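Local coordinates for malonyl CoA:acyl carrier protein malonyltransferase (PDB 1NM2), which probably transfers the malonyl group of malonyl-CoA to holo-acyl carrier protein, releasing CoA and supplying malonyl-ACP for fatty acid biosynthesis, at residues V148-A151 with H152-L156; G173-E176 with Q177-A180; E101-A104 with A105-G109; Y229-N232 with K233-R236. All blocks are in the same frame, centred on the assembly; numbering follows the deposited sequence.

Contact 1. Residues V148-A151 with H152-L156; sequences VSVA and HLERL
The last turns of helix 146-155 are held by four successive i to i+4 backbone bonds, in which His152, Leu153, Glu154 and Arg155 give their N-H groups to the carbonyls of Val148, Ser149, Val150 and Ala151; the straightest, Leu153 N to Ser149 O, spans 2.9 Å at 175°. Over this frame Val150 and Glu154 run side by side on one flank, pointing the same way. The glutamate chain is extended beyond CG, and its carboxylate lies alongside the valine, OE1 standing 3.4 Å from Val150 CG1. That methyl is anti to the backbone N (chi1 168°), which turns it toward the following turn of the helix. Glu154 CG meanwhile sits 3.0 Å from Val150 O, the same oxygen that takes its backbone N-H. Leu153 covers the backbone differently. Its CG is wedged between backbone N and carbonyl carbon (chi1 67°), a torsion that brings the branch point to 3.3 Å from Ser149 O, while CD2 lies 3.8 Å from Val150 CA. Further along, the His152 ring receives Leu156 CD1 over one face, 3.9 Å above its plane and toward the rim, while its NE2 is hydrogen-bonded to Asp184 O. Leu153 also rests on Leu141, Ile169 and Ala171, and Val150 on Ile169. The amphipathic helix thus lays its apolar side on strands 136-143 and 168-172, as the first helix of a ferredoxin-like βαββαβ subdomain does.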
ATOM      1  N   VAL A 148     -20.195  -8.758  11.628  1.00 19.02           N
ATOM      2  CA  VAL A 148     -21.032  -9.871  11.185  1.00 18.05           C
ATOM      3  C   VAL A 148     -20.424 -10.455   9.905  1.00 17.67           C
ATOM      4  O   VAL A 148     -20.398 -11.671   9.710  1.00 17.18           O
ATOM      5  CB  VAL A 148     -22.477  -9.405  10.889  1.00 18.59           C
ATOM      6  CG1 VAL A 148     -23.276 -10.534  10.248  1.00 18.04           C
ATOM      7  CG2 VAL A 148     -23.148  -8.942  12.183  1.00 20.22           C
ATOM      8  N   SER A 149     -19.933  -9.577   9.039  1.00 15.65           N
ATOM      9  CA  SER A 149     -19.324 -10.010   7.786  1.00 17.65           C
ATOM     10  C   SER A 149     -18.070 -10.827   8.036  1.00 16.42           C
ATOM     11  O   SER A 149     -17.852 -11.848   7.391  1.00 18.83           O
ATOM     12  CB  SER A 149     -18.983  -8.803   6.912  1.00 16.66           C
ATOM     13  OG  SER A 149     -20.130  -8.347   6.227  1.00 16.73           O
ATOM     14  N   VAL A 150     -17.243 -10.370   8.968  1.00 16.42           N
ATOM     15  CA  VAL A 150     -16.017 -11.081   9.303  1.00 16.70           C
ATOM     16  C   VAL A 150     -16.363 -12.459   9.866  1.00 17.63           C
ATOM     17  O   VAL A 150     -15.795 -13.470   9.452  1.00 16.83           O
ATOM     18  CB  VAL A 150     -15.188 -10.290  10.340  1.00 17.12           C
ATOM     19  CG1 VAL A 150     -14.062 -11.160  10.898  1.00 16.40           C
ATOM     20  CG2 VAL A 150     -14.613  -9.043   9.679  1.00 17.98           C
ATOM     21  N   ALA A 151     -17.306 -12.496  10.805  1.00 16.72           N
ATOM     22  CA  ALA A 151     -17.722 -13.760  11.408  1.00 15.99           C
ATOM     23  C   ALA A 151     -18.164 -14.754  10.338  1.00 16.27           C
ATOM     24  O   ALA A 151     -17.764 -15.914  10.352  1.00 17.42           O
ATOM     25  CB  ALA A 151     -18.864 -13.515  12.399  1.00 16.28           C
ATOM     26  N   HIS A 152     -18.987 -14.287   9.403  1.00 17.06           N
ATOM     27  CA  HIS A 152     -19.499 -15.132   8.332  1.00 17.65           C
ATOM     28  C   HIS A 152     -18.409 -15.639   7.389  1.00 18.65           C
ATOM     29  O   HIS A 152     -18.282 -16.847   7.179  1.00 18.53           O
ATOM     30  CB  HIS A 152     -20.555 -14.371   7.521  1.00 19.21           C
ATOM     31  CG  HIS A 152     -21.227 -15.202   6.472  1.00 19.35           C
ATOM     32  ND1 HIS A 152     -22.304 -16.017   6.745  1.00 21.86           N
ATOM     33  CD2 HIS A 152     -20.958 -15.364   5.155  1.00 20.72           C
ATOM     34  CE1 HIS A 152     -22.672 -16.644   5.641  1.00 23.01           C
ATOM     35  NE2 HIS A 152     -21.872 -16.266   4.661  1.00 20.62           N
ATOM     36  N   LEU A 153     -17.627 -14.728   6.812  1.00 17.67           N
ATOM     37  CA  LEU A 153     -16.576 -15.144   5.889  1.00 18.35           C
ATOM     38  C   LEU A 153     -15.577 -16.087   6.558  1.00 19.13           C
ATOM     39  O   LEU A 153     -15.139 -17.057   5.944  1.00 17.83           O
ATOM     40  CB  LEU A 153     -15.854 -13.924   5.303  1.00 18.19           C
ATOM     41  CG  LEU A 153     -15.008 -13.049   6.228  1.00 19.00           C
ATOM     42  CD1 LEU A 153     -13.594 -13.603   6.296  1.00 15.41           C
ATOM     43  CD2 LEU A 153     -14.994 -11.618   5.689  1.00 16.96           C
ATOM     44  N   GLU A 154     -15.225 -15.811   7.814  1.00 19.33           N
ATOM     45  CA  GLU A 154     -14.287 -16.668   8.531  1.00 21.29           C
ATOM     46  C   GLU A 154     -14.889 -18.049   8.768  1.00 21.54           C
ATOM     47  O   GLU A 154     -14.184 -19.062   8.712  1.00 19.31           O
ATOM     48  CB  GLU A 154     -13.888 -16.042   9.870  1.00 21.96           C
ATOM     49  CG  GLU A 154     -13.094 -14.756   9.722  1.00 25.15           C
ATOM     50  CD  GLU A 154     -12.547 -14.240  11.038  1.00 26.10           C
ATOM     51  OE1 GLU A 154     -13.299 -14.218  12.038  1.00 29.61           O
ATOM     52  OE2 GLU A 154     -11.366 -13.844  11.069  1.00 26.61           O
ATOM     53  N   ARG A 155     -16.192 -18.085   9.034  1.00 22.89           N
ATOM     54  CA  ARG A 155     -16.871 -19.358   9.255  1.00 24.72           C
ATOM     55  C   ARG A 155     -16.817 -20.193   7.982  1.00 23.85           C
ATOM     56  O   ARG A 155     -16.831 -21.422   8.034  1.00 24.12           O
ATOM     57  CB  ARG A 155     -18.330 -19.135   9.640  1.00 26.96           C
ATOM     58  CG  ARG A 155     -18.623 -19.257  11.121  1.00 31.63           C
ATOM     59  CD  ARG A 155     -20.125 -19.277  11.333  1.00 35.22           C
ATOM     60  NE  ARG A 155     -20.737 -20.344  10.547  1.00 36.79           N
ATOM     61  CZ  ARG A 155     -21.794 -20.183   9.756  1.00 38.33           C
ATOM     62  NH1 ARG A 155     -22.365 -18.992   9.639  1.00 38.31           N
ATOM     63  NH2 ARG A 155     -22.277 -21.216   9.079  1.00 38.63           N
ATOM     64  N   LEU A 156     -16.773 -19.517   6.838  1.00 23.53           N
ATOM     65  CA  LEU A 156     -16.711 -20.202   5.557  1.00 22.69           C
ATOM     66  C   LEU A 156     -15.275 -20.559   5.202  1.00 22.17           C
ATOM     67  O   LEU A 156     -15.021 -21.178   4.170  1.00 22.44           O
ATOM     68  CB  LEU A 156     -17.325 -19.342   4.451  1.00 23.97           C
ATOM     69  CG  LEU A 156     -18.827 -19.520   4.209  1.00 25.68           C
ATOM     70  CD1 LEU A 156     -19.598 -19.380   5.519  1.00 24.97           C
ATOM     71  CD2 LEU A 156     -19.288 -18.480   3.192  1.00 25.40           C
TER

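Contact 2. Residues G173-E176 with Q177-A180; sequences GTME and QLAA
Leu178 N donates to Thr174 O over 2.9 Å, almost in line with the carbonyl, and so closes the first turn of helix 175-183. Thr174 is the N-cap residue, and a reciprocal pair of bonds with Gln177 makes a capping box around it. In one, Thr174 N gives its hydrogen to Gln177 OE1 at 3.0 Å, nearly straight (166°), but the donor is tilted from the plane of the side-chain amide. In the other, Gln177 N donates to Thr174 OG1 at 3.2 Å; the place of this hydroxyl is less certain, because it lies too near a neighbouring atom in the model. Gln177 reaches back with CG anti to its carbonyl carbon (chi1 -55°) and the chain extended beyond it, which carries the amide across the threonine toward the start of the helix. There OE1 also lies 3.6 Å from Gly173 CA, close to a residue that has no side chain to intrude. On another flank Met175, bent at its second and third torsions, brings SD within 4.1 Å of Leu178 CD1, the two side chains meeting at a slant. Ala179 N to Met175 O and Ala180 N to Glu176 O, both 2.9 Å, carry the helical bonding onward. The backbone at Gly173 and Met175 is hydrogen-bonded to Gly137 and Glu135, and Gln177 touches Leu158, so this helix start follows directly on strand 168-172, beside the beginning of strand 136-143 and the loop before strand 159-165.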
ATOM      1  N   GLY A 173      -9.188 -16.059   0.174  1.00 16.41           N
ATOM      2  CA  GLY A 173      -9.090 -17.488   0.398  1.00 16.54           C
ATOM      3  C   GLY A 173      -9.052 -18.194  -0.942  1.00 17.23           C
ATOM      4  O   GLY A 173      -8.662 -17.591  -1.950  1.00 16.77           O
ATOM      5  N   THR A 174      -9.449 -19.464  -0.964  1.00 16.75           N
ATOM      6  CA  THR A 174      -9.454 -20.226  -2.205  1.00 17.98           C
ATOM      7  C   THR A 174     -10.623 -19.777  -3.072  1.00 19.15           C
ATOM      8  O   THR A 174     -11.585 -19.188  -2.579  1.00 18.88           O
ATOM      9  CB  THR A 174      -9.586 -21.751  -1.945  1.00 19.27           C
ATOM     10  OG1 THR A 174     -10.865 -22.034  -1.365  1.00 19.62           O
ATOM     11  CG2 THR A 174      -8.496 -22.229  -0.999  1.00 18.55           C
ATOM     12  N   MET A 175     -10.537 -20.054  -4.368  1.00 20.02           N
ATOM     13  CA  MET A 175     -11.605 -19.677  -5.279  1.00 22.50           C
ATOM     14  C   MET A 175     -12.911 -20.386  -4.911  1.00 21.90           C
ATOM     15  O   MET A 175     -13.987 -19.825  -5.080  1.00 21.71           O
ATOM     16  CB  MET A 175     -11.205 -19.991  -6.725  1.00 25.23           C
ATOM     17  CG  MET A 175     -10.056 -19.121  -7.232  1.00 29.83           C
ATOM     18  SD  MET A 175     -10.404 -17.345  -7.056  1.00 35.58           S
ATOM     19  CE  MET A 175     -11.284 -17.031  -8.592  1.00 34.77           C
ATOM     20  N   GLU A 176     -12.821 -21.610  -4.396  1.00 24.10           N
ATOM     21  CA  GLU A 176     -14.023 -22.345  -3.997  1.00 24.21           C
ATOM     22  C   GLU A 176     -14.721 -21.623  -2.846  1.00 22.24           C
ATOM     23  O   GLU A 176     -15.941 -21.459  -2.851  1.00 22.64           O
ATOM     24  CB  GLU A 176     -13.679 -23.764  -3.547  1.00 28.11           C
ATOM     25  CG  GLU A 176     -13.062 -24.645  -4.613  1.00 34.24           C
ATOM     26  CD  GLU A 176     -12.972 -26.093  -4.173  1.00 37.16           C
ATOM     27  OE1 GLU A 176     -12.473 -26.346  -3.054  1.00 40.63           O
ATOM     28  OE2 GLU A 176     -13.400 -26.978  -4.945  1.00 39.51           O
ATOM     29  N   GLN A 177     -13.941 -21.199  -1.858  1.00 20.19           N
ATOM     30  CA  GLN A 177     -14.492 -20.492  -0.710  1.00 19.05           C
ATOM     31  C   GLN A 177     -15.060 -19.144  -1.137  1.00 17.58           C
ATOM     32  O   GLN A 177     -16.146 -18.751  -0.702  1.00 18.46           O
ATOM     33  CB  GLN A 177     -13.408 -20.295   0.359  1.00 19.61           C
ATOM     34  CG  GLN A 177     -12.743 -21.594   0.797  1.00 21.15           C
ATOM     35  CD  GLN A 177     -11.537 -21.385   1.708  1.00 21.74           C
ATOM     36  OE1 GLN A 177     -10.731 -20.473   1.505  1.00 19.49           O
ATOM     37  NE2 GLN A 177     -11.399 -22.250   2.702  1.00 18.25           N
ATOM     38  N   LEU A 178     -14.331 -18.432  -1.990  1.00 17.53           N
ATOM     39  CA  LEU A 178     -14.797 -17.131  -2.453  1.00 17.75           C
ATOM     40  C   LEU A 178     -16.120 -17.284  -3.197  1.00 19.21           C
ATOM     41  O   LEU A 178     -16.996 -16.416  -3.122  1.00 19.21           O
ATOM     42  CB  LEU A 178     -13.737 -16.474  -3.355  1.00 17.20           C
ATOM     43  CG  LEU A 178     -12.551 -15.886  -2.570  1.00 18.77           C
ATOM     44  CD1 LEU A 178     -11.365 -15.579  -3.494  1.00 18.88           C
ATOM     45  CD2 LEU A 178     -13.020 -14.635  -1.853  1.00 15.19           C
ATOM     46  N   ALA A 179     -16.264 -18.395  -3.913  1.00 19.68           N
ATOM     47  CA  ALA A 179     -17.493 -18.669  -4.654  1.00 19.62           C
ATOM     48  C   ALA A 179     -18.608 -19.000  -3.659  1.00 20.54           C
ATOM     49  O   ALA A 179     -19.754 -18.592  -3.836  1.00 20.54           O
ATOM     50  CB  ALA A 179     -17.277 -19.830  -5.616  1.00 19.89           C
ATOM     51  N   ALA A 180     -18.266 -19.737  -2.608  1.00 20.69           N
ATOM     52  CA  ALA A 180     -19.253 -20.095  -1.589  1.00 21.54           C
ATOM     53  C   ALA A 180     -19.719 -18.835  -0.871  1.00 21.75           C
ATOM     54  O   ALA A 180     -20.867 -18.747  -0.431  1.00 21.49           O
ATOM     55  CB  ALA A 180     -18.650 -21.075  -0.584  1.00 19.46           C
TER

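Contact 3. Residues E101-A104 with A105-G109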
ATOM      1  N   GLU A 101       3.540   0.394   2.551  1.00 16.62           N
ATOM      2  CA  GLU A 101       4.314   0.358   3.794  1.00 17.53           C
ATOM      3  C   GLU A 101       5.805   0.432   3.505  1.00 17.86           C
ATOM      4  O   GLU A 101       6.579   0.952   4.313  1.00 17.92           O
ATOM      5  CB  GLU A 101       4.046  -0.927   4.581  1.00 20.96           C
ATOM      6  CG  GLU A 101       2.645  -1.058   5.138  1.00 21.22           C
ATOM      7  CD  GLU A 101       2.640  -1.797   6.466  1.00 23.68           C
ATOM      8  OE1 GLU A 101       2.453  -1.131   7.507  1.00 24.24           O
ATOM      9  OE2 GLU A 101       2.838  -3.034   6.468  1.00 20.46           O
ATOM     10  N   ILE A 102       6.216  -0.123   2.370  1.00 17.11           N
ATOM     11  CA  ILE A 102       7.622  -0.084   2.006  1.00 16.86           C
ATOM     12  C   ILE A 102       7.927   1.356   1.616  1.00 15.46           C
ATOM     13  O   ILE A 102       8.972   1.890   1.966  1.00 16.61           O
ATOM     14  CB  ILE A 102       7.944  -1.037   0.822  1.00 18.22           C
ATOM     15  CG1 ILE A 102       7.862  -2.499   1.279  1.00 20.73           C
ATOM     16  CG2 ILE A 102       9.350  -0.761   0.295  1.00 17.76           C
ATOM     17  CD1 ILE A 102       6.476  -2.965   1.665  1.00 23.96           C
ATOM     18  N   THR A 103       6.995   1.986   0.906  1.00 15.43           N
ATOM     19  CA  THR A 103       7.159   3.371   0.483  1.00 15.28           C
ATOM     20  C   THR A 103       7.319   4.265   1.713  1.00 16.67           C
ATOM     21  O   THR A 103       8.167   5.161   1.742  1.00 15.60           O
ATOM     22  CB  THR A 103       5.935   3.842  -0.329  1.00 16.09           C
ATOM     23  OG1 THR A 103       5.690   2.913  -1.394  1.00 16.09           O
ATOM     24  CG2 THR A 103       6.177   5.237  -0.925  1.00 14.14           C
ATOM     25  N   ALA A 104       6.502   4.003   2.730  1.00 15.70           N
ATOM     26  CA  ALA A 104       6.529   4.766   3.973  1.00 17.59           C
ATOM     27  C   ALA A 104       7.827   4.548   4.749  1.00 17.11           C
ATOM     28  O   ALA A 104       8.252   5.420   5.503  1.00 18.11           O
ATOM     29  CB  ALA A 104       5.333   4.386   4.845  1.00 15.57           C
ATOM     30  N   ALA A 105       8.440   3.380   4.579  1.00 16.36           N
ATOM     31  CA  ALA A 105       9.696   3.077   5.260  1.00 17.38           C
ATOM     32  C   ALA A 105      10.790   4.007   4.735  1.00 17.51           C
ATOM     33  O   ALA A 105      11.720   4.369   5.464  1.00 18.72           O
ATOM     34  CB  ALA A 105      10.086   1.620   5.028  1.00 17.04           C
ATOM     35  N   VAL A 106      10.678   4.377   3.465  1.00 14.91           N
ATOM     36  CA  VAL A 106      11.639   5.281   2.851  1.00 16.95           C
ATOM     37  C   VAL A 106      11.429   6.671   3.456  1.00 18.39           C
ATOM     38  O   VAL A 106      12.388   7.326   3.870  1.00 20.14           O
ATOM     39  CB  VAL A 106      11.462   5.330   1.304  1.00 17.05           C
ATOM     40  CG1 VAL A 106      12.439   6.331   0.690  1.00 17.60           C
ATOM     41  CG2 VAL A 106      11.698   3.940   0.708  1.00 16.17           C
ATOM     42  N   PHE A 107      10.175   7.112   3.536  1.00 17.52           N
ATOM     43  CA  PHE A 107       9.880   8.421   4.115  1.00 18.60           C
ATOM     44  C   PHE A 107      10.386   8.544   5.552  1.00 17.75           C
ATOM     45  O   PHE A 107      10.825   9.613   5.964  1.00 16.91           O
ATOM     46  CB  PHE A 107       8.371   8.715   4.105  1.00 17.30           C
ATOM     47  CG  PHE A 107       7.742   8.650   2.744  1.00 17.73           C
ATOM     48  CD1 PHE A 107       8.503   8.857   1.593  1.00 17.63           C
ATOM     49  CD2 PHE A 107       6.381   8.387   2.610  1.00 17.26           C
ATOM     50  CE1 PHE A 107       7.915   8.799   0.331  1.00 17.90           C
ATOM     51  CE2 PHE A 107       5.787   8.329   1.350  1.00 16.44           C
ATOM     52  CZ  PHE A 107       6.558   8.534   0.211  1.00 17.10           C
ATOM     53  N   ALA A 108      10.321   7.454   6.314  1.00 17.64           N
ATOM     54  CA  ALA A 108      10.771   7.474   7.709  1.00 17.97           C
ATOM     55  C   ALA A 108      12.272   7.241   7.853  1.00 18.68           C
ATOM     56  O   ALA A 108      12.796   7.223   8.966  1.00 21.59           O
ATOM     57  CB  ALA A 108      10.000   6.431   8.530  1.00 15.12           C
ATOM     58  N   GLY A 109      12.961   7.052   6.734  1.00 19.22           N
ATOM     59  CA  GLY A 109      14.399   6.839   6.786  1.00 20.16           C
ATOM     60  C   GLY A 109      14.832   5.467   7.264  1.00 20.30           C
ATOM     61  O   GLY A 109      15.975   5.281   7.690  1.00 20.36           O
TER
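Glu101 begins the contact by accepting a weak bond from Ala105 N through its carbonyl oxygen, at 3.1 Å. That oxygen also receives a hydrogen bond from Tyr229 OH, while the carboxylate OE1 is hydrogen-bonded to Asn232 N. Ile102 O comes next and is shared by two weak donors, Ala105 N at 3.1 Å and Val106 N at 3.4 Å; the Ile102 side chain packs on helices 113-132 and 241-251. Thr103 does most for the side-chain packing. With OG1 beside the backbone N (chi1 -53°), the methyl CG2 lies anti to that nitrogen, runs alongside the phenyl group and meets Phe107 CZ at 3.5 Å. The Thr103 carbonyl oxygen lies over the centre of one face of the Phe107 ring, 3.5 Å above the plane, and takes weak bonds from the N-H groups of both Val106 and Phe107. Ala104 is the last: Ala108 N reaches Ala104 O at 3.0 Å, a sounder bond than those before it. The helix then ends in a Schellman motif at Gly109, whose positive phi of 75° suits glycine. Carbonyls shared between weak i+3 and i+4 donors suggest a helix slightly distorted toward 3-10 geometry, and to these bonds the surroundings add the polar links of Glu101 to Asn232 and Tyr229 and the packing of Thr103 and Val106 on helix 57-75.

Contact 4. Residues Y229-N232 with K233-R236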
ATOM      1  N   TYR A 229       6.334   5.941  12.516  1.00 20.00           N
ATOM      2  CA  TYR A 229       5.935   4.967  11.502  1.00 18.68           C
ATOM      3  C   TYR A 229       4.774   4.105  12.016  1.00 17.97           C
ATOM      4  O   TYR A 229       4.932   3.356  12.979  1.00 19.25           O
ATOM      5  CB  TYR A 229       7.133   4.075  11.157  1.00 18.18           C
ATOM      6  CG  TYR A 229       6.858   3.058  10.074  1.00 17.55           C
ATOM      7  CD1 TYR A 229       7.115   3.346   8.735  1.00 18.15           C
ATOM      8  CD2 TYR A 229       6.306   1.815  10.388  1.00 18.24           C
ATOM      9  CE1 TYR A 229       6.829   2.419   7.733  1.00 18.51           C
ATOM     10  CE2 TYR A 229       6.013   0.888   9.398  1.00 18.77           C
ATOM     11  CZ  TYR A 229       6.276   1.196   8.075  1.00 19.03           C
ATOM     12  OH  TYR A 229       5.963   0.284   7.097  1.00 21.28           O
ATOM     13  N   VAL A 230       3.617   4.212  11.366  1.00 17.89           N
ATOM     14  CA  VAL A 230       2.427   3.454  11.761  1.00 17.68           C
ATOM     15  C   VAL A 230       2.308   2.188  10.918  1.00 18.00           C
ATOM     16  O   VAL A 230       2.281   2.258   9.687  1.00 17.03           O
ATOM     17  CB  VAL A 230       1.150   4.310  11.586  1.00 17.20           C
ATOM     18  CG1 VAL A 230      -0.079   3.527  12.037  1.00 17.51           C
ATOM     19  CG2 VAL A 230       1.276   5.593  12.398  1.00 17.03           C
ATOM     20  N   SER A 231       2.205   1.042  11.589  1.00 16.98           N
ATOM     21  CA  SER A 231       2.140  -0.266  10.926  1.00 16.88           C
ATOM     22  C   SER A 231       0.769  -0.903  10.665  1.00 16.66           C
ATOM     23  O   SER A 231      -0.132  -0.859  11.510  1.00 16.88           O
ATOM     24  CB  SER A 231       3.017  -1.254  11.711  1.00 14.54           C
ATOM     25  OG  SER A 231       2.812  -2.597  11.303  1.00 16.58           O
ATOM     26  N   ASN A 232       0.648  -1.523   9.488  1.00 16.75           N
ATOM     27  CA  ASN A 232      -0.568  -2.211   9.035  1.00 17.64           C
ATOM     28  C   ASN A 232      -1.004  -3.380   9.913  1.00 17.00           C
ATOM     29  O   ASN A 232      -2.184  -3.713   9.973  1.00 17.03           O
ATOM     30  CB  ASN A 232      -0.368  -2.779   7.627  1.00 17.41           C
ATOM     31  CG  ASN A 232      -0.497  -1.742   6.544  1.00 17.58           C
ATOM     32  OD1 ASN A 232      -0.403  -2.067   5.366  1.00 18.59           O
ATOM     33  ND2 ASN A 232      -0.714  -0.489   6.930  1.00 16.72           N
ATOM     34  N   LYS A 233      -0.039  -4.031  10.549  1.00 16.43           N
ATOM     35  CA  LYS A 233      -0.326  -5.191  11.387  1.00 19.50           C
ATOM     36  C   LYS A 233      -1.361  -4.939  12.474  1.00 17.57           C
ATOM     37  O   LYS A 233      -2.320  -5.693  12.621  1.00 17.40           O
ATOM     38  CB  LYS A 233       0.972  -5.694  12.037  1.00 19.30           C
ATOM     39  CG  LYS A 233       0.781  -6.678  13.187  1.00 23.20           C
ATOM     40  CD  LYS A 233       1.152  -8.090  12.786  1.00 24.92           C
ATOM     41  CE  LYS A 233       1.349  -8.986  14.007  1.00 25.71           C
ATOM     42  NZ  LYS A 233       0.135  -9.063  14.862  1.00 25.08           N
ATOM     43  N   ASP A 234      -1.161  -3.871  13.230  1.00 17.76           N
ATOM     44  CA  ASP A 234      -2.033  -3.557  14.345  1.00 19.24           C
ATOM     45  C   ASP A 234      -2.222  -2.053  14.547  1.00 19.75           C
ATOM     46  O   ASP A 234      -2.696  -1.623  15.595  1.00 20.52           O
ATOM     47  CB  ASP A 234      -1.424  -4.165  15.601  1.00 18.38           C
ATOM     48  CG  ASP A 234       0.019  -3.740  15.797  1.00 19.70           C
ATOM     49  OD1 ASP A 234       0.709  -4.344  16.639  1.00 20.52           O
ATOM     50  OD2 ASP A 234       0.464  -2.796  15.103  1.00 17.83           O
ATOM     51  N   GLY A 235      -1.832  -1.260  13.554  1.00 20.21           N
ATOM     52  CA  GLY A 235      -1.976   0.182  13.661  1.00 20.38           C
ATOM     53  C   GLY A 235      -1.082   0.842  14.701  1.00 21.35           C
ATOM     54  O   GLY A 235      -1.304   1.996  15.073  1.00 20.51           O
ATOM     55  N   ARG A 236      -0.063   0.133  15.172  1.00 20.66           N
ATOM     56  CA  ARG A 236       0.831   0.707  16.174  1.00 22.84           C
ATOM     57  C   ARG A 236       2.050   1.405  15.577  1.00 21.86           C
ATOM     58  O   ARG A 236       2.462   1.126  14.451  1.00 20.44           O
ATOM     59  CB  ARG A 236       1.306  -0.371  17.150  1.00 25.82           C
ATOM     60  CG  ARG A 236       0.207  -0.959  18.022  1.00 30.73           C
ATOM     61  CD  ARG A 236       0.782  -1.929  19.041  1.00 37.03           C
ATOM     62  NE  ARG A 236      -0.262  -2.530  19.870  1.00 42.34           N
ATOM     63  CZ  ARG A 236      -0.028  -3.360  20.881  1.00 44.96           C
ATOM     64  NH1 ARG A 236       1.220  -3.691  21.196  1.00 45.51           N
ATOM     65  NH2 ARG A 236      -1.041  -3.861  21.578  1.00 46.36           N
TER
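Ser231 and Arg236 close the tight side of this turn: Ser231 N donates to Arg236 O over 2.9 Å, nearly straight at 169°, and Val230 CA offers a C-H to the same oxygen at 3.6 Å. Val230 CG1 rests beside Gly235 O, also 3.6 Å away, and the Val230 side chain packs on Cys261 and Phe265 of helix 258-267 as well. Across the loop Gly235 N returns a weak, bent bond to Ser231 O; the positive phi of Gly235, a conformation that favours glycine, accompanies the turn back to Arg236. Ser231 OG, anti to its own backbone N (chi1 168°), turns toward the following residues and accepts from Lys233 N at 3.3 Å. The outer side is looser. Lys233 and Arg236 are exposed and carry their charged ends away from the turn. Arg236 NE is a long 3.8 Å from Asp234 OD1, and that oxygen lies well out of the guanidinium plane, so the pairing rests on charge alone. Asp234 OD2 ties this side, receiving Arg236 N at 3.0 Å from above the carboxylate plane and forming a salt bridge with Arg247. Asn232 looks inward instead, its amide bonded to Ser98 N and Gly96 O. Asp234 OD2 and Arg236 N form an Asx turn within a compact loop after strand 228-229, set against a GxSxG sequence consistent with the nucleophile elbow of the alpha/beta hydrolase-like core.

From the N terminus the chain meets contact 3 first, then contacts 1, 2 and 4. Each closes only a short local turn, and all four stand in series, with no nesting or crossing. Contact 3 lies on the helix that follows strand 93-96 of the parallel core sheet. Contacts 1 and 2 belong to the two helices of the small subdomain; their centres are about 13 Å apart, and they meet where Leu156 packs on the backbone of Ala180. Contact 4 returns to the core after strand 228-229, at the edge of the parallel sheet, and is joined to contact 3 through the polar groups of Glu101, with Tyr229 CE1 also packed by Ala105 N. Contacts 1 and 3, about 33 Å between centres, lie on opposite sides of the chain's centre.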